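Local coordinates for high-affinity zinc uptake system protein znuA (Streptococcus suis, PDB 3MFQ), which probably serves as the metal-binding receptor of an ABC-type uptake system, capturing zinc and related metal ions outside the cell for import, at residues S114-A119 / K140-L145; D146-W151 / M269-V274. All blocks are in the same frame, centred on the assembly; numbering follows the deposited sequence.

Interaction 1: residues S114-A119 / K140-L145; sequences SAVAVA and KYQAQL
With chi1 at 162°, V116 sets CG1 anti to its backbone N and CG2 beside that N, and the two methyls part company to meet different residues of 140-145. CG2 goes to an apolar pair. It lies 3.8 Å from CE2 of Y141, reaching the ring at its edge and near its plane, and equally 3.8 Å from CD1 of L145. A chi1 of -172° carries the Y141 ring toward V116, with an edge of the ring near CG2; one face of the ring is turned to L145, the residue one helical turn on, whose CG sits 4.1 Å above the plane toward the rim. The bend of Q142 at chi2 brings the end of that side chain beside CG1 of V116.

A branched valine suits this place, since one methyl can touch both Y141 and L145, a turn apart. A117, small and partly exposed, lies near the end of Q142. The axes run 10.6 Å apart at 172°, with V116 abreast of Q142, and no hydrogen bond crosses between the segments. V116 also meets M19 and L23 of helix 14-24, while Y141 and L145 touch F266 of helix 266-281. This is a nearly antiparallel helix-helix interface between helices 109-123 and 131-156, the latter probably corresponding to the long helix that joins the two lobes in TroA-like metal-binding proteins.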
loop_
_atom_site.group_PDB
_atom_site.type_symbol
_atom_site.label_atom_id
_atom_site.label_comp_id
_atom_site.label_asym_id
_atom_site.label_seq_id
_atom_site.Cartn_x
_atom_site.Cartn_y
_atom_site.Cartn_z
ATOM N N SER A 114 11.108 -8.671 -0.550
ATOM C CA SER A 114 12.338 -8.101 -0.024
ATOM C C SER A 114 12.113 -7.608 1.396
ATOM O O SER A 114 12.871 -7.942 2.305
ATOM C CB SER A 114 12.819 -6.951 -0.908
ATOM O OG SER A 114 14.005 -6.373 -0.390
ATOM N N ALA A 115 11.063 -6.812 1.580
ATOM C CA ALA A 115 10.700 -6.302 2.897
ATOM C C ALA A 115 10.532 -7.444 3.894
ATOM O O ALA A 115 11.050 -7.393 5.011
ATOM C CB ALA A 115 9.421 -5.484 2.807
ATOM N N VAL A 116 9.804 -8.474 3.474
ATOM C CA VAL A 116 9.595 -9.666 4.284
ATOM C C VAL A 116 10.917 -10.220 4.789
ATOM O O VAL A 116 11.013 -10.672 5.928
ATOM C CB VAL A 116 8.874 -10.761 3.480
ATOM C CG1 VAL A 116 9.039 -12.116 4.152
ATOM C CG2 VAL A 116 7.404 -10.406 3.300
ATOM N N ALA A 117 11.934 -10.179 3.936
ATOM C CA ALA A 117 13.252 -10.703 4.282
ATOM C C ALA A 117 13.891 -9.908 5.413
ATOM O O ALA A 117 14.375 -10.483 6.388
ATOM C CB ALA A 117 14.153 -10.707 3.063
ATOM N N VAL A 118 13.895 -8.585 5.276
ATOM C CA VAL A 118 14.429 -7.707 6.312
ATOM C C VAL A 118 13.722 -7.955 7.640
ATOM O O VAL A 118 14.365 -8.093 8.681
ATOM C CB VAL A 118 14.280 -6.221 5.928
ATOM C CG1 VAL A 118 14.763 -5.330 7.060
ATOM C CG2 VAL A 118 15.044 -5.926 4.650
ATOM N N ALA A 119 12.394 -8.016 7.593
ATOM C CA ALA A 119 11.589 -8.264 8.783
ATOM C C ALA A 119 11.967 -9.588 9.429
ATOM O O ALA A 119 12.086 -9.686 10.651
ATOM C CB ALA A 119 10.115 -8.251 8.431
ATOM N N LYS A 140 7.802 -20.225 4.071
ATOM C CA LYS A 140 6.424 -20.567 3.743
ATOM C C LYS A 140 5.641 -19.355 3.241
ATOM O O LYS A 140 4.773 -19.484 2.380
ATOM C CB LYS A 140 5.715 -21.181 4.950
ATOM C CG LYS A 140 4.252 -21.499 4.697
ATOM C CD LYS A 140 3.565 -22.009 5.954
ATOM C CE LYS A 140 2.087 -22.269 5.704
ATOM N NZ LYS A 140 1.413 -22.829 6.907
ATOM N N TYR A 141 5.948 -18.179 3.779
ATOM C CA TYR A 141 5.256 -16.964 3.362
ATOM C C TYR A 141 5.839 -16.415 2.063
ATOM O O TYR A 141 5.116 -15.861 1.235
ATOM C CB TYR A 141 5.288 -15.902 4.465
ATOM C CG TYR A 141 4.427 -14.689 4.172
ATOM C CD1 TYR A 141 3.067 -14.823 3.920
ATOM C CD2 TYR A 141 4.970 -13.411 4.157
ATOM C CE1 TYR A 141 2.275 -13.719 3.654
ATOM C CE2 TYR A 141 4.186 -12.301 3.892
ATOM C CZ TYR A 141 2.840 -12.461 3.643
ATOM O OH TYR A 141 2.063 -11.358 3.382
ATOM N N GLN A 142 7.147 -16.569 1.884
ATOM C CA GLN A 142 7.780 -16.180 0.631
ATOM C C GLN A 142 7.137 -16.940 -0.521
ATOM O O GLN A 142 6.801 -16.360 -1.554
ATOM C CB GLN A 142 9.283 -16.458 0.667
ATOM C CG GLN A 142 10.075 -15.540 1.584
ATOM C CD GLN A 142 10.187 -14.121 1.055
ATOM O OE1 GLN A 142 10.977 -13.322 1.559
ATOM N NE2 GLN A 142 9.401 -13.801 0.034
ATOM N N ALA A 143 6.965 -18.243 -0.330
ATOM C CA ALA A 143 6.353 -19.095 -1.338
ATOM C C ALA A 143 4.905 -18.697 -1.578
ATOM O O ALA A 143 4.417 -18.763 -2.705
ATOM C CB ALA A 143 6.439 -20.550 -0.925
ATOM N N GLN A 144 4.217 -18.294 -0.516
ATOM C CA GLN A 144 2.833 -17.853 -0.633
ATOM C C GLN A 144 2.758 -16.570 -1.445
ATOM O O GLN A 144 1.805 -16.354 -2.195
ATOM C CB GLN A 144 2.210 -17.643 0.746
ATOM C CG GLN A 144 1.940 -18.929 1.501
ATOM C CD GLN A 144 1.324 -18.682 2.859
ATOM O OE1 GLN A 144 0.957 -19.618 3.566
ATOM N NE2 GLN A 144 1.205 -17.414 3.230
ATOM N N LEU A 145 3.769 -15.721 -1.291
ATOM C CA LEU A 145 3.866 -14.502 -2.079
ATOM C C LEU A 145 4.155 -14.856 -3.533
ATOM O O LEU A 145 3.661 -14.204 -4.450
ATOM C CB LEU A 145 4.951 -13.583 -1.517
ATOM C CG LEU A 145 4.703 -13.025 -0.111
ATOM C CD1 LEU A 145 5.942 -12.329 0.430
ATOM C CD2 LEU A 145 3.512 -12.083 -0.110
#

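Interaction 2: residues D146-W151 / M269-V274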
loop_
_atom_site.group_PDB
_atom_site.type_symbol
_atom_site.label_atom_id
_atom_site.label_comp_id
_atom_site.label_asym_id
_atom_site.label_seq_id
_atom_site.Cartn_x
_atom_site.Cartn_y
_atom_site.Cartn_z
ATOM N N ASP A 146 4.952 -15.902 -3.735
ATOM C CA ASP A 146 5.245 -16.402 -5.075
ATOM C C ASP A 146 3.965 -16.850 -5.776
ATOM O O ASP A 146 3.653 -16.395 -6.878
ATOM C CB ASP A 146 6.232 -17.569 -5.010
ATOM C CG ASP A 146 7.572 -17.169 -4.430
ATOM O OD1 ASP A 146 8.307 -18.058 -3.954
ATOM O OD2 ASP A 146 7.891 -15.964 -4.447
ATOM N N ASP A 147 3.233 -17.752 -5.129
ATOM C CA ASP A 147 1.967 -18.244 -5.655
ATOM C C ASP A 147 1.028 -17.078 -5.934
ATOM O O ASP A 147 0.313 -17.068 -6.936
ATOM C CB ASP A 147 1.317 -19.210 -4.663
ATOM C CG ASP A 147 2.223 -20.372 -4.298
ATOM O OD1 ASP A 147 1.930 -21.064 -3.300
ATOM O OD2 ASP A 147 3.230 -20.595 -5.003
ATOM N N LEU A 148 1.040 -16.096 -5.037
ATOM C CA LEU A 148 0.201 -14.912 -5.172
ATOM C C LEU A 148 0.467 -14.167 -6.477
ATOM O O LEU A 148 -0.467 -13.776 -7.177
ATOM C CB LEU A 148 0.412 -13.975 -3.982
ATOM C CG LEU A 148 -0.312 -12.629 -4.053
ATOM C CD1 LEU A 148 -1.811 -12.827 -4.214
ATOM C CD2 LEU A 148 -0.008 -11.780 -2.824
ATOM N N HIS A 149 1.741 -13.971 -6.800
ATOM C CA HIS A 149 2.112 -13.253 -8.012
ATOM C C HIS A 149 1.553 -13.949 -9.246
ATOM O O HIS A 149 1.115 -13.297 -10.193
ATOM C CB HIS A 149 3.630 -13.114 -8.124
ATOM C CG HIS A 149 4.074 -12.275 -9.283
ATOM N ND1 HIS A 149 4.408 -10.943 -9.153
ATOM C CD2 HIS A 149 4.233 -12.576 -10.594
ATOM C CE1 HIS A 149 4.756 -10.461 -10.333
ATOM N NE2 HIS A 149 4.658 -11.432 -11.224
ATOM N N ALA A 150 1.569 -15.277 -9.229
ATOM C CA ALA A 150 1.028 -16.059 -10.334
ATOM C C ALA A 150 -0.487 -15.907 -10.402
ATOM O O ALA A 150 -1.070 -15.886 -11.484
ATOM C CB ALA A 150 1.411 -17.520 -10.185
ATOM N N TRP A 151 -1.117 -15.795 -9.237
ATOM C CA TRP A 151 -2.563 -15.643 -9.150
ATOM C C TRP A 151 -3.008 -14.323 -9.761
ATOM O O TRP A 151 -3.953 -14.279 -10.548
ATOM C CB TRP A 151 -3.011 -15.718 -7.691
ATOM C CG TRP A 151 -4.496 -15.637 -7.495
ATOM C CD1 TRP A 151 -5.373 -16.682 -7.443
ATOM C CD2 TRP A 151 -5.276 -14.450 -7.313
ATOM N NE1 TRP A 151 -6.650 -16.219 -7.245
ATOM C CE2 TRP A 151 -6.619 -14.852 -7.162
ATOM C CE3 TRP A 151 -4.971 -13.087 -7.266
ATOM C CZ2 TRP A 151 -7.653 -13.940 -6.967
ATOM C CZ3 TRP A 151 -5.999 -12.184 -7.073
ATOM C CH2 TRP A 151 -7.323 -12.614 -6.926
ATOM N N MET A 269 -5.921 -8.769 1.119
ATOM C CA MET A 269 -6.101 -7.397 0.674
ATOM C C MET A 269 -5.738 -7.293 -0.799
ATOM O O MET A 269 -6.357 -6.549 -1.555
ATOM C CB MET A 269 -5.233 -6.446 1.501
ATOM C CG MET A 269 -5.211 -5.011 0.998
ATOM S SD MET A 269 -4.070 -4.743 -0.374
ATOM C CE MET A 269 -2.496 -5.021 0.433
ATOM N N TYR A 270 -4.728 -8.051 -1.202
ATOM C CA TYR A 270 -4.263 -8.032 -2.580
ATOM C C TYR A 270 -5.303 -8.623 -3.519
ATOM O O TYR A 270 -5.667 -8.016 -4.529
ATOM C CB TYR A 270 -2.971 -8.830 -2.701
ATOM C CG TYR A 270 -1.956 -8.214 -3.621
ATOM C CD1 TYR A 270 -2.214 -8.075 -4.976
ATOM C CD2 TYR A 270 -0.729 -7.778 -3.137
ATOM C CE1 TYR A 270 -1.288 -7.515 -5.816
ATOM C CE2 TYR A 270 0.207 -7.217 -3.978
ATOM C CZ TYR A 270 -0.078 -7.088 -5.318
ATOM O OH TYR A 270 0.843 -6.531 -6.174
ATOM N N LYS A 271 -5.766 -9.823 -3.186
ATOM C CA LYS A 271 -6.761 -10.508 -3.996
ATOM C C LYS A 271 -8.010 -9.651 -4.115
ATOM O O LYS A 271 -8.564 -9.491 -5.200
ATOM C CB LYS A 271 -7.111 -11.865 -3.385
ATOM C CG LYS A 271 -5.949 -12.843 -3.329
ATOM C CD LYS A 271 -6.382 -14.177 -2.740
ATOM C CE LYS A 271 -5.221 -15.154 -2.679
ATOM N NZ LYS A 271 -5.631 -16.461 -2.096
ATOM N N HIS A 272 -8.446 -9.101 -2.988
ATOM C CA HIS A 272 -9.600 -8.214 -2.958
ATOM C C HIS A 272 -9.461 -7.096 -3.985
ATOM O O HIS A 272 -10.376 -6.839 -4.769
ATOM C CB HIS A 272 -9.775 -7.618 -1.563
ATOM C CG HIS A 272 -10.786 -6.515 -1.500
ATOM N ND1 HIS A 272 -12.103 -6.733 -1.161
ATOM C CD2 HIS A 272 -10.670 -5.187 -1.732
ATOM C CE1 HIS A 272 -12.757 -5.585 -1.186
ATOM N NE2 HIS A 272 -11.909 -4.630 -1.530
ATOM N N ASN A 273 -8.312 -6.430 -3.972
ATOM C CA ASN A 273 -8.047 -5.366 -4.926
ATOM C C ASN A 273 -8.136 -5.869 -6.361
ATOM O O ASN A 273 -8.812 -5.271 -7.198
ATOM C CB ASN A 273 -6.678 -4.736 -4.662
ATOM C CG ASN A 273 -6.688 -3.796 -3.470
ATOM O OD1 ASN A 273 -7.709 -3.629 -2.803
ATOM N ND2 ASN A 273 -5.548 -3.171 -3.202
ATOM N N VAL A 274 -7.459 -6.979 -6.634
ATOM C CA VAL A 274 -7.415 -7.546 -7.976
ATOM C C VAL A 274 -8.794 -7.934 -8.508
ATOM O O VAL A 274 -9.179 -7.512 -9.595
ATOM C CB VAL A 274 -6.485 -8.766 -8.033
ATOM C CG1 VAL A 274 -6.694 -9.526 -9.323
ATOM C CG2 VAL A 274 -5.038 -8.329 -7.892
#
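The indole of W151 receives K271 over one face: K271 CG stands 3.8 Å above the plane of the W151 ring toward the rim, a CH-pi contact 14° off the normal of the six-membered ring. The lysine, extended beyond CG, crosses the tryptophan at about a right angle and carries NZ above the five-membered ring, 5.3 Å from its centroid, where any cation-pi attraction is at most weak. V274 comes obliquely to the same indole, with CG1 3.6 Å from CZ3 of W151. The Y270 ring is likewise met obliquely, by CD2 of L148 at 4.1 Å from CD2 of the tyrosine.

Each residue suits its depth. Leucine, valine and the tyrosine ring fill the buried side, whereas lysine gives the indole an aliphatic cover and can still send its ammonium toward the partly exposed margin. Indole length matters too, for W151 spans much of the 11.1 Å between the axes.

The segments run almost parallel, at 3°. Helix 109-123 adds I109 against both L148 and Y270, V152 and L156 of helix 131-156 extend the contact along V274, and N273, whose end leads away from 146-151, hydrogen-bonds F252 O through ND2, tying helix 266-281 to a loop.

Helix 131-156 takes part in both contacts, and its adjoining segments 140-145 and 146-151 turn to different partners, with centres 14 Å apart. Interaction 1 sets it antiparallel to helix 109-123; interaction 2 sets it parallel to helix 266-281 and buries more surface, 267 against 172 Å². Both have a buried apolar part, V116 with Y141 and L145, and L148 with Y270 and V274; the partly exposed W151 and K271 form the outer part of interaction 2, Q142 that of interaction 1. Interaction 1 centres on the two methyls of one valine, interaction 2 on the indole with K271 and L148. K113 of helix 109-123 joins the two regions, forming a salt bridge with D146 and a weak hydrogen bond with Q142 O.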